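Local coordinates for AlkD2 (Streptococcus mutans, PDB 6M9M), which binds inosine-5'-monophosphate and belongs to the HEAT-like repeat family of DNA glycosylases, although its own function is not established, at residues 7-10 with 11-15; 66-69 with 70-73; 117-120 with 121-124; 170-173 with 174-178. All coordinates share one frame; numbering follows the deposited sequence. Where two conformers were deposited one is given.

Interaction 1. Residues 7-10 with 11-15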
ATOM      1  N   ALA A   7       5.585 -11.033  23.502  1.00 19.74           N
ATOM      2  CA  ALA A   7       6.927 -10.876  24.058  1.00 19.95           C
ATOM      3  C   ALA A   7       7.947 -11.720  23.294  1.00 20.58           C
ATOM      4  O   ALA A   7       9.078 -11.273  23.057  1.00 20.51           O
ATOM      5  CB  ALA A   7       6.933 -11.203  25.553  1.00 19.95           C
ATOM      6  N   ARG A   8       7.564 -12.927  22.869  1.00 22.18           N
ATOM      7  CA  ARG A   8       8.476 -13.736  22.067  1.00 24.79           C
ATOM      8  C   ARG A   8       8.740 -13.100  20.706  1.00 21.02           C
ATOM      9  O   ARG A   8       9.879 -13.103  20.228  1.00 20.63           O
ATOM     10  CB  ARG A   8       7.935 -15.158  21.900  1.00 33.91           C
ATOM     11  CG  ARG A   8       8.025 -16.013  23.154  1.00 43.47           C
ATOM     12  CD  ARG A   8       8.026 -17.498  22.813  1.00 51.48           C
ATOM     13  NE  ARG A   8       8.240 -18.328  23.996  1.00 58.24           N
ATOM     14  CZ  ARG A   8       8.406 -19.647  23.969  1.00 64.43           C
ATOM     15  NH1 ARG A   8       8.390 -20.300  22.814  1.00 66.34           N
ATOM     16  NH2 ARG A   8       8.592 -20.314  25.100  1.00 66.33           N
ATOM     17  N   LEU A   9       7.699 -12.561  20.055  1.00 18.33           N
ATOM     18  CA  LEU A   9       7.894 -11.865  18.788  1.00 17.39           C
ATOM     19  C   LEU A   9       8.852 -10.691  18.949  1.00 17.06           C
ATOM     20  O   LEU A   9       9.682 -10.430  18.074  1.00 16.75           O
ATOM     21  CB  LEU A   9       6.543 -11.387  18.254  1.00 17.79           C
ATOM     22  CG  LEU A   9       5.528 -12.487  17.932  1.00 18.85           C
ATOM     23  CD1 LEU A   9       4.186 -11.832  17.568  1.00 18.82           C
ATOM     24  CD2 LEU A   9       6.003 -13.353  16.801  1.00 21.32           C
ATOM     25  N   GLU A  10       8.739  -9.954  20.055  1.00 17.16           N
ATOM     26  CA  GLU A  10       9.635  -8.831  20.286  1.00 17.71           C
ATOM     27  C   GLU A  10      11.077  -9.304  20.386  1.00 18.47           C
ATOM     28  O   GLU A  10      11.979  -8.704  19.790  1.00 19.08           O
ATOM     29  CB  GLU A  10       9.193  -8.080  21.545  1.00 18.20           C
ATOM     30  CG  GLU A  10       7.863  -7.337  21.338  1.00 19.25           C
ATOM     31  CD  GLU A  10       7.322  -6.657  22.581  1.00 21.91           C
ATOM     32  OE1 GLU A  10       7.743  -7.010  23.698  1.00 25.85           O
ATOM     33  OE2 GLU A  10       6.459  -5.771  22.444  1.00 20.90           O
ATOM     34  N   LYS A  11      11.314 -10.397  21.110  1.00 19.98           N
ATOM     35  CA  LYS A  11      12.666 -10.939  21.195  1.00 22.10           C
ATOM     36  C   LYS A  11      13.153 -11.407  19.831  1.00 21.82           C
ATOM     37  O   LYS A  11      14.305 -11.158  19.452  1.00 22.71           O
ATOM     38  CB  LYS A  11      12.690 -12.092  22.192  1.00 24.40           C
ATOM     39  CG  LYS A  11      14.087 -12.570  22.526  1.00 27.46           C
ATOM     40  CD  LYS A  11      14.059 -13.656  23.593  1.00 30.65           C
ATOM     41  CE  LYS A  11      13.987 -15.051  22.988  1.00 33.14           C
ATOM     42  NZ  LYS A  11      15.302 -15.485  22.437  1.00 33.87           N
ATOM     43  N   ASP A  12      12.288 -12.082  19.075  1.00 21.07           N
ATOM     44  CA  ASP A  12      12.699 -12.641  17.793  1.00 22.01           C
ATOM     45  C   ASP A  12      13.016 -11.548  16.764  1.00 21.52           C
ATOM     46  O   ASP A  12      13.918 -11.719  15.935  1.00 22.53           O
ATOM     47  CB  ASP A  12      11.589 -13.548  17.249  1.00 24.33           C
ATOM     48  CG  ASP A  12      11.373 -14.811  18.077  1.00 27.11           C
ATOM     49  OD1 ASP A  12      12.226 -15.160  18.928  1.00 27.26           O
ATOM     50  OD2 ASP A  12      10.334 -15.481  17.846  1.00 28.42           O
ATOM     51  N   PHE A  13      12.281 -10.426  16.777  1.00 19.27           N
ATOM     52  CA  PHE A  13      12.328  -9.487  15.668  1.00 19.21           C
ATOM     53  C   PHE A  13      13.041  -8.165  15.944  1.00 18.16           C
ATOM     54  O   PHE A  13      13.320  -7.426  14.990  1.00 17.90           O
ATOM     55  CB  PHE A  13      10.904  -9.110  15.220  1.00 19.37           C
ATOM     56  CG  PHE A  13      10.087 -10.241  14.633  1.00 19.39           C
ATOM     57  CD1 PHE A  13      10.680 -11.365  14.091  1.00 20.56           C
ATOM     58  CD2 PHE A  13       8.704 -10.147  14.602  1.00 19.04           C
ATOM     59  CE1 PHE A  13       9.905 -12.380  13.545  1.00 21.22           C
ATOM     60  CE2 PHE A  13       7.926 -11.162  14.059  1.00 20.10           C
ATOM     61  CZ  PHE A  13       8.532 -12.278  13.531  1.00 21.66           C
ATOM     62  N   SER A  14      13.307  -7.811  17.198  0.86 17.44           N
ATOM     63  CA  SER A  14      13.688  -6.427  17.479  0.86 18.86           C
ATOM     64  C   SER A  14      15.070  -6.046  16.954  0.86 21.61           C
ATOM     65  O   SER A  14      15.378  -4.847  16.885  0.86 21.85           O
ATOM     66  CB  SER A  14      13.612  -6.131  18.976  0.86 19.26           C
ATOM     67  OG  SER A  14      14.654  -6.775  19.670  0.86 20.91           O
ATOM     68  N   LEU A  15      15.913  -7.013  16.605  1.00 23.58           N
ATOM     69  CA  LEU A  15      17.256  -6.721  16.112  1.00 25.60           C
ATOM     70  C   LEU A  15      17.363  -6.771  14.589  1.00 24.63           C
ATOM     71  O   LEU A  15      18.439  -6.491  14.048  1.00 25.64           O
ATOM     72  CB  LEU A  15      18.280  -7.676  16.742  1.00 28.43           C
ATOM     73  CG  LEU A  15      18.404  -7.647  18.266  1.00 31.14           C
ATOM     74  CD1 LEU A  15      19.437  -8.668  18.754  1.00 32.39           C
ATOM     75  CD2 LEU A  15      18.773  -6.256  18.772  1.00 32.23           C
TER

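Interaction 2. Residues 66-69 with 70-73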
ATOM      1  N   SER A  66      -8.291  -8.648   6.375  1.00 10.29           N
ATOM      2  CA  SER A  66      -8.933  -7.418   5.940  1.00 10.64           C
ATOM      3  C   SER A  66     -10.291  -7.603   5.274  1.00 11.78           C
ATOM      4  O   SER A  66     -10.918  -6.583   4.963  1.00 11.58           O
ATOM      5  CB  SER A  66      -7.987  -6.638   5.026  1.00 10.79           C
ATOM      6  OG  SER A  66      -7.615  -7.394   3.903  1.00 12.00           O
ATOM      7  N   LYS A  67     -10.789  -8.825   5.092  1.00 11.44           N
ATOM      8  CA  LYS A  67     -12.197  -8.999   4.738  1.00 12.54           C
ATOM      9  C   LYS A  67     -13.113  -8.417   5.810  1.00 12.35           C
ATOM     10  O   LYS A  67     -14.232  -7.974   5.511  1.00 14.29           O
ATOM     11  CB  LYS A  67     -12.504 -10.484   4.521  1.00 15.31           C
ATOM     12  CG  LYS A  67     -13.931 -10.827   4.145  1.00 19.85           C
ATOM     13  CD  LYS A  67     -14.060 -12.332   4.037  1.00 23.42           C
ATOM     14  CE  LYS A  67     -15.475 -12.775   3.733  1.00 26.17           C
ATOM     15  NZ  LYS A  67     -15.579 -14.263   3.664  1.00 27.72           N
ATOM     16  N   ASP A  68     -12.654  -8.381   7.058  1.00 11.31           N
ATOM     17  CA  ASP A  68     -13.393  -7.747   8.149  1.00 10.53           C
ATOM     18  C   ASP A  68     -13.238  -6.234   8.011  1.00 11.12           C
ATOM     19  O   ASP A  68     -12.136  -5.696   8.127  1.00 10.75           O
ATOM     20  CB  ASP A  68     -12.842  -8.249   9.481  1.00 11.75           C
ATOM     21  CG  ASP A  68     -13.608  -7.725  10.679  1.00 13.71           C
ATOM     22  OD1 ASP A  68     -14.190  -6.623  10.604  1.00 15.57           O
ATOM     23  OD2 ASP A  68     -13.585  -8.415  11.723  1.00 14.52           O
ATOM     24  N   LYS A  69     -14.347  -5.550   7.745  1.00 10.96           N
ATOM     25  CA  LYS A  69     -14.321  -4.116   7.508  1.00 12.48           C
ATOM     26  C   LYS A  69     -13.731  -3.340   8.681  1.00 10.99           C
ATOM     27  O   LYS A  69     -13.131  -2.283   8.471  1.00 11.08           O
ATOM     28  CB  LYS A  69     -15.736  -3.615   7.210  1.00 19.14           C
ATOM     29  CG  LYS A  69     -16.294  -4.107   5.879  1.00 31.17           C
ATOM     30  CD  LYS A  69     -17.754  -3.703   5.690  1.00 45.87           C
ATOM     31  CE  LYS A  69     -18.310  -4.208   4.360  0.73 48.70           C
ATOM     32  NZ  LYS A  69     -18.569  -5.675   4.370  0.73 51.88           N
ATOM     33  N   GLU A  70     -13.885  -3.829   9.919  1.00 10.26           N
ATOM     34  CA  GLU A  70     -13.274  -3.120  11.039  1.00 10.27           C
ATOM     35  C   GLU A  70     -11.755  -3.171  10.988  1.00 10.00           C
ATOM     36  O   GLU A  70     -11.088  -2.204  11.385  1.00 10.34           O
ATOM     37  CB  GLU A  70     -13.801  -3.665  12.355  1.00 11.31           C
ATOM     38  CG  GLU A  70     -15.260  -3.342  12.582  1.00 14.00           C
ATOM     39  CD  GLU A  70     -15.776  -3.852  13.913  1.00 15.59           C
ATOM     40  OE1 GLU A  70     -16.566  -4.801  13.898  1.00 18.38           O
ATOM     41  OE2 GLU A  70     -15.398  -3.294  14.963  1.00 14.66           O
ATOM     42  N   ILE A  71     -11.190  -4.273  10.500  1.00  9.35           N
ATOM     43  CA  ILE A  71      -9.746  -4.350  10.318  0.61  8.94           C
ATOM     44  C   ILE A  71      -9.308  -3.404   9.207  1.00  8.51           C
ATOM     45  O   ILE A  71      -8.314  -2.675   9.340  1.00  8.78           O
ATOM     46  CB  ILE A  71      -9.330  -5.806  10.026  0.61  9.47           C
ATOM     47  CG1 ILE A  71      -9.664  -6.735  11.206  0.61 10.85           C
ATOM     48  CG2 ILE A  71      -7.849  -5.866   9.674  0.61 10.23           C
ATOM     49  CD1 ILE A  71      -8.789  -6.543  12.428  0.61 12.71           C
ATOM     50  N   LEU A  72     -10.033  -3.417   8.083  1.00  8.23           N
ATOM     51  CA  LEU A  72      -9.668  -2.548   6.966  1.00  8.77           C
ATOM     52  C   LEU A  72      -9.737  -1.068   7.351  1.00  8.48           C
ATOM     53  O   LEU A  72      -8.859  -0.288   6.972  1.00  9.21           O
ATOM     54  CB  LEU A  72     -10.540  -2.867   5.761  1.00  9.90           C
ATOM     55  CG  LEU A  72     -10.209  -2.128   4.483  1.00 11.53           C
ATOM     56  CD1 LEU A  72      -8.818  -2.463   3.998  1.00 13.12           C
ATOM     57  CD2 LEU A  72     -11.236  -2.407   3.414  1.00 13.89           C
ATOM     58  N   ILE A  73     -10.765  -0.665   8.117  1.00  8.52           N
ATOM     59  CA  ILE A  73     -10.852   0.717   8.592  1.00  8.72           C
ATOM     60  C   ILE A  73      -9.679   1.045   9.510  1.00  7.54           C
ATOM     61  O   ILE A  73      -9.113   2.140   9.446  1.00  8.65           O
ATOM     62  CB  ILE A  73     -12.204   0.966   9.291  1.00  9.82           C
ATOM     63  CG1 ILE A  73     -13.352   0.995   8.277  1.00 12.73           C
ATOM     64  CG2 ILE A  73     -12.168   2.240  10.128  1.00 10.49           C
ATOM     65  CD1 ILE A  73     -14.741   0.927   8.908  1.00 15.58           C
TER
HETATM   66  O   HOH W   1     -16.589  -6.299  11.707  1.00 30.69           O

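Interaction 3. Residues 117-120 with 121-124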
ATOM      1  N   SER A 117      -8.412   9.759   0.576  1.00 11.63           N
ATOM      2  CA  SER A 117      -8.381   9.917   2.018  1.00 12.89           C
ATOM      3  C   SER A 117      -7.603  11.156   2.450  1.00 12.67           C
ATOM      4  O   SER A 117      -6.719  11.644   1.753  1.00 13.17           O
ATOM      5  CB  SER A 117      -7.689   8.719   2.666  0.80 15.29           C
ATOM      6  OG  SER A 117      -7.288   9.043   3.987  0.80 16.38           O
ATOM      7  N   SER A 118      -7.917  11.627   3.658  1.00 12.84           N
ATOM      8  CA  SER A 118      -7.282  12.815   4.209  1.00 13.74           C
ATOM      9  C   SER A 118      -5.826  12.574   4.598  1.00 12.66           C
ATOM     10  O   SER A 118      -5.030  13.508   4.575  1.00 13.55           O
ATOM     11  CB  SER A 118      -8.076  13.315   5.432  1.00 16.18           C
ATOM     12  OG  SER A 118      -8.152  12.310   6.453  1.00 18.75           O
ATOM     13  N   ASN A 119      -5.459  11.355   4.985  1.00 12.02           N
ATOM     14  CA  ASN A 119      -4.114  11.063   5.464  1.00 10.76           C
ATOM     15  C   ASN A 119      -3.243  10.720   4.262  1.00  9.90           C
ATOM     16  O   ASN A 119      -3.544   9.785   3.518  1.00  9.91           O
ATOM     17  CB  ASN A 119      -4.143   9.928   6.491  1.00 11.95           C
ATOM     18  CG  ASN A 119      -2.805   9.706   7.189  1.00 14.14           C
ATOM     19  OD1 ASN A 119      -1.724   9.929   6.640  1.00 13.59           O
ATOM     20  ND2 ASN A 119      -2.882   9.234   8.415  1.00 17.77           N
ATOM     21  N   LEU A 120      -2.179  11.491   4.069  1.00  9.86           N
ATOM     22  CA  LEU A 120      -1.270  11.241   2.967  1.00  9.83           C
ATOM     23  C   LEU A 120      -0.724   9.816   2.985  1.00  9.62           C
ATOM     24  O   LEU A 120      -0.421   9.263   1.927  1.00  9.22           O
ATOM     25  CB  LEU A 120      -0.142  12.275   2.986  1.00  9.79           C
ATOM     26  CG  LEU A 120       0.875  12.196   4.143  1.00 10.58           C
ATOM     27  CD1 LEU A 120       2.037  11.255   3.823  1.00 11.36           C
ATOM     28  CD2 LEU A 120       1.398  13.564   4.505  1.00 11.67           C
ATOM     29  N   HIS A 121      -0.602   9.202   4.168  1.00  9.01           N
ATOM     30  CA  HIS A 121      -0.100   7.834   4.225  1.00  8.88           C
ATOM     31  C   HIS A 121      -1.116   6.837   3.691  1.00  9.01           C
ATOM     32  O   HIS A 121      -0.732   5.801   3.142  1.00  9.58           O
ATOM     33  CB  HIS A 121       0.300   7.472   5.650  1.00  9.98           C
ATOM     34  CG  HIS A 121       1.441   8.281   6.176  1.00 11.74           C
ATOM     35  ND1 HIS A 121       1.255   9.389   6.969  1.00 14.55           N
ATOM     36  CD2 HIS A 121       2.779   8.171   5.988  1.00 12.70           C
ATOM     37  CE1 HIS A 121       2.429   9.917   7.262  1.00 15.00           C
ATOM     38  NE2 HIS A 121       3.370   9.198   6.678  1.00 14.00           N
ATOM     39  N   THR A 122      -2.405   7.126   3.853  1.00  8.61           N
ATOM     40  CA  THR A 122      -3.433   6.277   3.257  1.00  9.18           C
ATOM     41  C   THR A 122      -3.369   6.356   1.738  1.00  8.30           C
ATOM     42  O   THR A 122      -3.410   5.334   1.049  1.00  8.90           O
ATOM     43  CB  THR A 122      -4.810   6.727   3.756  1.00  9.19           C
ATOM     44  OG1 THR A 122      -4.834   6.738   5.195  1.00  9.62           O
ATOM     45  CG2 THR A 122      -5.923   5.823   3.227  1.00  9.38           C
ATOM     46  N   ARG A 123      -3.246   7.571   1.201  1.00  8.40           N
ATOM     47  CA  ARG A 123      -3.175   7.740  -0.246  1.00  8.63           C
ATOM     48  C   ARG A 123      -1.938   7.056  -0.810  1.00  9.15           C
ATOM     49  O   ARG A 123      -2.017   6.361  -1.833  1.00  9.50           O
ATOM     50  CB  ARG A 123      -3.157   9.235  -0.588  1.00  8.58           C
ATOM     51  CG  ARG A 123      -4.379   9.994  -0.087  1.00  9.21           C
ATOM     52  CD  ARG A 123      -4.562  11.351  -0.728  1.00 10.05           C
ATOM     53  NE  ARG A 123      -3.475  12.297  -0.521  1.00 10.30           N
ATOM     54  CZ  ARG A 123      -3.307  13.035   0.569  1.00 10.65           C
ATOM     55  NH1 ARG A 123      -4.124  12.893   1.612  1.00 10.76           N
ATOM     56  NH2 ARG A 123      -2.311  13.892   0.619  1.00 11.28           N
ATOM     57  N   ARG A 124      -0.791   7.212  -0.136  1.00  8.47           N
ATOM     58  CA  ARG A 124       0.445   6.605  -0.622  1.00  8.58           C
ATOM     59  C   ARG A 124       0.392   5.087  -0.512  1.00  8.62           C
ATOM     60  O   ARG A 124       0.927   4.388  -1.372  1.00  9.39           O
ATOM     61  CB  ARG A 124       1.649   7.170   0.144  1.00  9.01           C
ATOM     62  CG  ARG A 124       3.020   6.843  -0.460  1.00  9.66           C
ATOM     63  CD  ARG A 124       3.605   5.554   0.102  1.00 10.28           C
ATOM     64  NE  ARG A 124       4.991   5.394  -0.324  1.00 11.48           N
ATOM     65  CZ  ARG A 124       5.759   4.349  -0.023  1.00 11.88           C
ATOM     66  NH1 ARG A 124       5.263   3.358   0.696  1.00 11.55           N
ATOM     67  NH2 ARG A 124       7.009   4.293  -0.457  1.00 12.75           N
TER

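Interaction 4. Residues 170-173 with 174-178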
ATOM      1  N   ARG A 170       5.504   5.849 -14.201  1.00 11.34           N
ATOM      2  CA  ARG A 170       6.740   5.407 -14.846  1.00 11.41           C
ATOM      3  C   ARG A 170       6.734   3.901 -15.066  1.00 11.53           C
ATOM      4  O   ARG A 170       7.103   3.431 -16.153  1.00 12.86           O
ATOM      5  CB  ARG A 170       7.921   5.830 -13.980  1.00 11.94           C
ATOM      6  CG  ARG A 170       9.297   5.697 -14.596  1.00 12.19           C
ATOM      7  CD  ARG A 170      10.338   6.012 -13.540  1.00 13.05           C
ATOM      8  NE  ARG A 170      11.744   6.015 -13.933  1.00 13.41           N
ATOM      9  CZ  ARG A 170      12.473   7.112 -14.148  1.00 14.56           C
ATOM     10  NH1 ARG A 170      13.756   6.988 -14.424  1.00 16.29           N
ATOM     11  NH2 ARG A 170      11.920   8.316 -14.114  1.00 15.28           N
ATOM     12  N   ASP A 171       6.290   3.129 -14.061  1.00 12.25           N
ATOM     13  CA  ASP A 171       6.178   1.684 -14.233  1.00 12.47           C
ATOM     14  C   ASP A 171       5.330   1.360 -15.467  1.00 12.91           C
ATOM     15  O   ASP A 171       5.694   0.528 -16.314  1.00 13.95           O
ATOM     16  CB  ASP A 171       5.411   1.031 -13.070  1.00 12.26           C
ATOM     17  CG  ASP A 171       6.064   1.140 -11.698  1.00 11.37           C
ATOM     18  OD1 ASP A 171       7.297   1.198 -11.547  1.00 13.27           O
ATOM     19  OD2 ASP A 171       5.266   1.050 -10.720  1.00 11.25           O
ATOM     20  N   ILE A 172       4.143   1.973 -15.535  1.00 12.68           N
ATOM     21  CA  ILE A 172       3.168   1.656 -16.575  1.00 12.22           C
ATOM     22  C   ILE A 172       3.701   2.048 -17.940  1.00 12.94           C
ATOM     23  O   ILE A 172       3.431   1.363 -18.934  1.00 13.93           O
ATOM     24  CB  ILE A 172       1.819   2.326 -16.235  1.00 12.68           C
ATOM     25  CG1 ILE A 172       1.255   1.752 -14.938  1.00 12.86           C
ATOM     26  CG2 ILE A 172       0.814   2.146 -17.364  1.00 13.81           C
ATOM     27  CD1 ILE A 172       0.083   2.544 -14.388  1.00 14.79           C
ATOM     28  N   SER A 173       4.462   3.140 -18.012  1.00 12.80           N
ATOM     29  CA  SER A 173       4.954   3.635 -19.286  1.00 13.56           C
ATOM     30  C   SER A 173       5.857   2.643 -19.996  1.00 14.34           C
ATOM     31  O   SER A 173       5.989   2.720 -21.225  1.00 14.18           O
ATOM     32  CB  SER A 173       5.738   4.931 -19.081  1.00 15.14           C
ATOM     33  OG  SER A 173       7.028   4.674 -18.544  1.00 15.54           O
ATOM     34  N   LYS A 174       6.470   1.706 -19.264  1.00 14.04           N
ATOM     35  CA  LYS A 174       7.407   0.771 -19.875  1.00 14.08           C
ATOM     36  C   LYS A 174       6.683  -0.294 -20.672  1.00 15.76           C
ATOM     37  O   LYS A 174       7.236  -0.825 -21.633  1.00 15.95           O
ATOM     38  CB  LYS A 174       8.287   0.137 -18.800  1.00 15.36           C
ATOM     39  CG  LYS A 174       9.191   1.168 -18.145  1.00 16.93           C
ATOM     40  CD  LYS A 174       9.700   0.684 -16.805  1.00 18.83           C
ATOM     41  CE  LYS A 174      10.490   1.746 -16.106  1.00 17.02           C
ATOM     42  NZ  LYS A 174      10.970   1.360 -14.764  1.00 15.07           N
ATOM     43  N   LYS A 175       5.447  -0.610 -20.297  1.00 18.02           N
ATOM     44  CA  LYS A 175       4.660  -1.594 -21.023  1.00 20.21           C
ATOM     45  C   LYS A 175       3.528  -0.976 -21.826  1.00 21.39           C
ATOM     46  O   LYS A 175       3.089  -1.584 -22.813  1.00 24.39           O
ATOM     47  CB  LYS A 175       4.117  -2.626 -20.028  1.00 21.68           C
ATOM     48  CG  LYS A 175       3.851  -3.995 -20.567  1.00 23.09           C
ATOM     49  CD  LYS A 175       3.433  -4.929 -19.478  1.00 21.58           C
ATOM     50  CE  LYS A 175       4.595  -5.498 -18.702  1.00 19.49           C
ATOM     51  NZ  LYS A 175       4.064  -6.698 -17.992  1.00 17.50           N
ATOM     52  N   PHE A 176       3.089   0.232 -21.475  1.00 20.86           N
ATOM     53  CA  PHE A 176       2.005   0.920 -22.177  1.00 20.96           C
ATOM     54  C   PHE A 176       2.450   2.336 -22.514  1.00 21.23           C
ATOM     55  O   PHE A 176       1.846   3.329 -22.078  1.00 21.12           O
ATOM     56  CB  PHE A 176       0.737   0.928 -21.326  1.00 20.91           C
ATOM     57  CG  PHE A 176       0.238  -0.441 -20.979  1.00 20.63           C
ATOM     58  CD1 PHE A 176      -0.615  -1.123 -21.838  1.00 22.56           C
ATOM     59  CD2 PHE A 176       0.632  -1.063 -19.809  1.00 19.64           C
ATOM     60  CE1 PHE A 176      -1.080  -2.382 -21.510  1.00 23.10           C
ATOM     61  CE2 PHE A 176       0.192  -2.328 -19.499  1.00 20.20           C
ATOM     62  CZ  PHE A 176      -0.671  -2.986 -20.344  1.00 22.18           C
ATOM     63  N   PRO A 177       3.537   2.468 -23.277  1.00 22.80           N
ATOM     64  CA  PRO A 177       4.034   3.819 -23.575  1.00 23.58           C
ATOM     65  C   PRO A 177       3.014   4.660 -24.313  1.00 24.97           C
ATOM     66  O   PRO A 177       2.909   5.864 -24.057  1.00 25.76           O
ATOM     67  CB  PRO A 177       5.310   3.564 -24.394  1.00 23.78           C
ATOM     68  CG  PRO A 177       5.170   2.156 -24.900  1.00 24.25           C
ATOM     69  CD  PRO A 177       4.394   1.417 -23.849  1.00 23.90           C
ATOM     70  N   ASP A 178       2.250   4.059 -25.229  1.00 25.63           N
ATOM     71  CA  ASP A 178       1.261   4.828 -25.973  1.00 26.85           C
ATOM     72  C   ASP A 178       0.238   5.461 -25.033  1.00 25.56           C
ATOM     73  O   ASP A 178      -0.084   6.647 -25.149  1.00 27.48           O
ATOM     74  CB  ASP A 178       0.572   3.937 -27.020  1.00 30.42           C
ATOM     75  CG  ASP A 178       1.542   3.366 -28.060  1.00 34.25           C
ATOM     76  OD1 ASP A 178       2.566   4.006 -28.358  1.00 35.51           O
ATOM     77  OD2 ASP A 178       1.268   2.271 -28.597  1.00 36.37           O
TER
HETATM   78  O   HOH W   2       9.405   2.676 -12.783  1.00 15.60           O
HETATM   79  O   HOH W   3       9.052  -0.506 -12.783  1.00 20.17           O

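Interaction 1. Residues 7-10 with 11-15
Leu9 and Phe13, one helical turn apart, both carry CG anti to the carbonyl carbon (chi1 -62° in Leu9), and this shared torsion sends the two side chains off the same flank of the helix, side by side. They meet where Leu9 CD2 reaches Phe13 CE2 at 4.0 Å, a loose apolar contact between one methyl branch and one ring carbon. The ring also lies close to the backbone, its CG 3.5 Å from Leu9 O, the carbonyl that takes the amide of Phe13 itself in a bond of 2.9 Å.

This is an i to i+4 pairing in the last turns of helix 2-13, the first helix of the HEAT-like repeat fold. The backbone bonds become more bent as the helix runs out: the N-H...O angle falls from 161° for Lys11 N to Ala7 O to 138° for Phe13 N to Leu9 O, and the last of the series, Ser14 N to Glu10 O at 3.0 Å, is weak. Asp12 lays its carboxylate carbon CG 3.1 Å from Arg8 O, but its charge is directed elsewhere, with OD2 in a salt bridge to Arg26. Glu10 likewise looks outward, with OE2 hydrogen-bonded to the hydroxyl of Ser49. Leu9 packs on Val54 and Tyr57 of helix 52-65, and both Leu9 and Phe13 touch Arg26 of helix 21-32.

Interaction 2. Residues 66-69 with 70-73
Asp68 holds the start of helix 69-79 through hydrogen bonds from both its side chain and its carbonyl. As N-cap residue it accepts the amide of Glu70 on OD1 at 2.9 Å. With CG anti to the backbone N (chi1 -176°), the carboxylate folds over the first turn, where Glu70 N meets OD1 from the anti side, 28° out of the carboxylate plane. Asp68 O takes Leu72 N at 3.1 Å, a nearly straight bond lying in the carbonyl plane, and a weaker, strongly bent one from Ile71 N. Lys69 O continues the helix by accepting Ile73 N.

Charge and water come next. The carboxylates of Asp68 and Glu70 stand with their planes 69° apart, and Asp68 OD1 lies 4.5 Å from Glu70 OE1. A water donates to both oxygens, at 2.7 Å each, which probably eases the repulsion between them. The other oxygen of Asp68, OD2, forms a salt bridge with Lys40, which probably offsets part of the charge.

The van der Waals contacts are light. The Ile71 and Asp68 side chains cross at about a right angle, Ile71 CG1 touching Asp68 CB at 3.9 Å, while Ile71 CG2 approaches Ser66 CA. Leu72 CB settles against Ser66 O at 3.8 Å.

The capped turn joins helix 52-65 to helix 69-79. Ile71 faces helix 36-47, touching Lys40 and Phe44; Leu72 is directed to Ile110 and Trp114 of helix 108-115, and together with Ser66 it rests on Phe98 of helix 85-102.

Interaction 3. Residues 117-120 with 121-124
The backbone turns into helix 120-129 at Asn119, whose carbonyl accepts Arg123 N at 3.2 Å in a nearly straight bond and a weaker one from Thr122 N, while Leu120 O takes Arg124 N.

Asn119 is the N-cap, and its OD1 is gripped twice by His121: the backbone N comes in at 2.8 Å, tilted 33° from the carbonyl plane, and ring ND1 at 3.0 Å lies in that plane on a lone pair. The amide and imidazole planes stand 75° apart, yet OD1 lies near the ring plane and so meets the ring at its edge. Leu120 takes one face instead. Its CG is placed between the backbone N and the carbonyl carbon (chi1 69°), setting CD1 3.6 Å from the ring centroid in a CH-pi contact almost on the ring normal. Together these contacts probably help to hold the imidazole in its rotation.

Just upstream, Ser117 OG accepts Asn119 N in an ST turn. Arg123 bends at chi3 back to this turn and gives NH1 to Ser117 O at 2.9 Å, within the guanidinium plane, and weakly to Ser118 O; Leu120 CA lies over one guanidinium face, toward its rim.

Arg123 NE reaches on to Asp156 in a salt bridge. Leu120 and Arg124 both lean on Tyr160 and Val161 of helix 159-175; the side chain of Arg124 lies about 6 Å from the bound inosinic acid, and it forms a salt bridge with Glu89 of helix 85-102.

Interaction 4. Residues 170-173 with 174-178
Ile172 O accepts two amides from the turn that follows it. Phe176 N arrives at 2.8 Å nearly along the C=O axis, and Lys175 N comes from above the carbonyl plane at 3.1 Å, not on a lone pair. Lys174 N similarly sits above the plane of Asp171 O. The bonds from Lys174 and Lys175 are i to i+3, consistent with a tighter, 3-10-like last turn of helix 159-175, before Phe176, in N-cap position, passes the chain to helix 177-185. Ser173 OG donates to Arg170 O at 2.7 Å, its chi1 of 76° placing the hydroxyl back over the preceding turn.

Water links the charged groups. Lys174, extended beyond CG, runs its aliphatic part past Arg170 O, and its NZ ends 4.9 Å from Asp171 OD1, too far for a direct salt bridge. Two waters span the gap, each donating to OD1 and accepting from NZ; one of the ammonium bonds is 2.8 Å and the other is weak. Asp171 OD2 has a direct salt bridge to Arg131, and Arg170 NH2 is bonded to Leu200 O.

Among apolar contacts, Ile172 CG2 touches Phe176 CD2 at 4.0 Å, with the side chains meeting at a slant and Ile172 O near the ring plane at its edge. Ile172 packs on Ile147 and Ile150 of helix 143-151, and Phe176 on Pro143 of the same helix.

Pro177 has no N-H to offer Ser173 O, 3.2 Å from its N, so that this position can add no i to i+4 bond, consistent with the break between the two helices.

In the fold
Along the chain the four contacts come in series, each at the end or start of a helix in an all-helical HEAT-like array. Interaction 1 ends helix 2-13, interactions 2 and 3 open helices 69-79 and 120-129 with the same kind of side-chain N-cap, and interaction 4 passes from helix 159-175 to helix 177-185. Interactions 2 and 3 are the nearest neighbours, with centres about 17 Å apart, whereas 1 and 4 lie about 42 Å apart on opposite sides of the chain's centre. None touch. Helix 159-175 links 3 with 4, since Leu120 and Arg124 pack on it. The contacts thus shape helix ends along the array, and interaction 3, nearest the nucleotide, probably bears on its pocket.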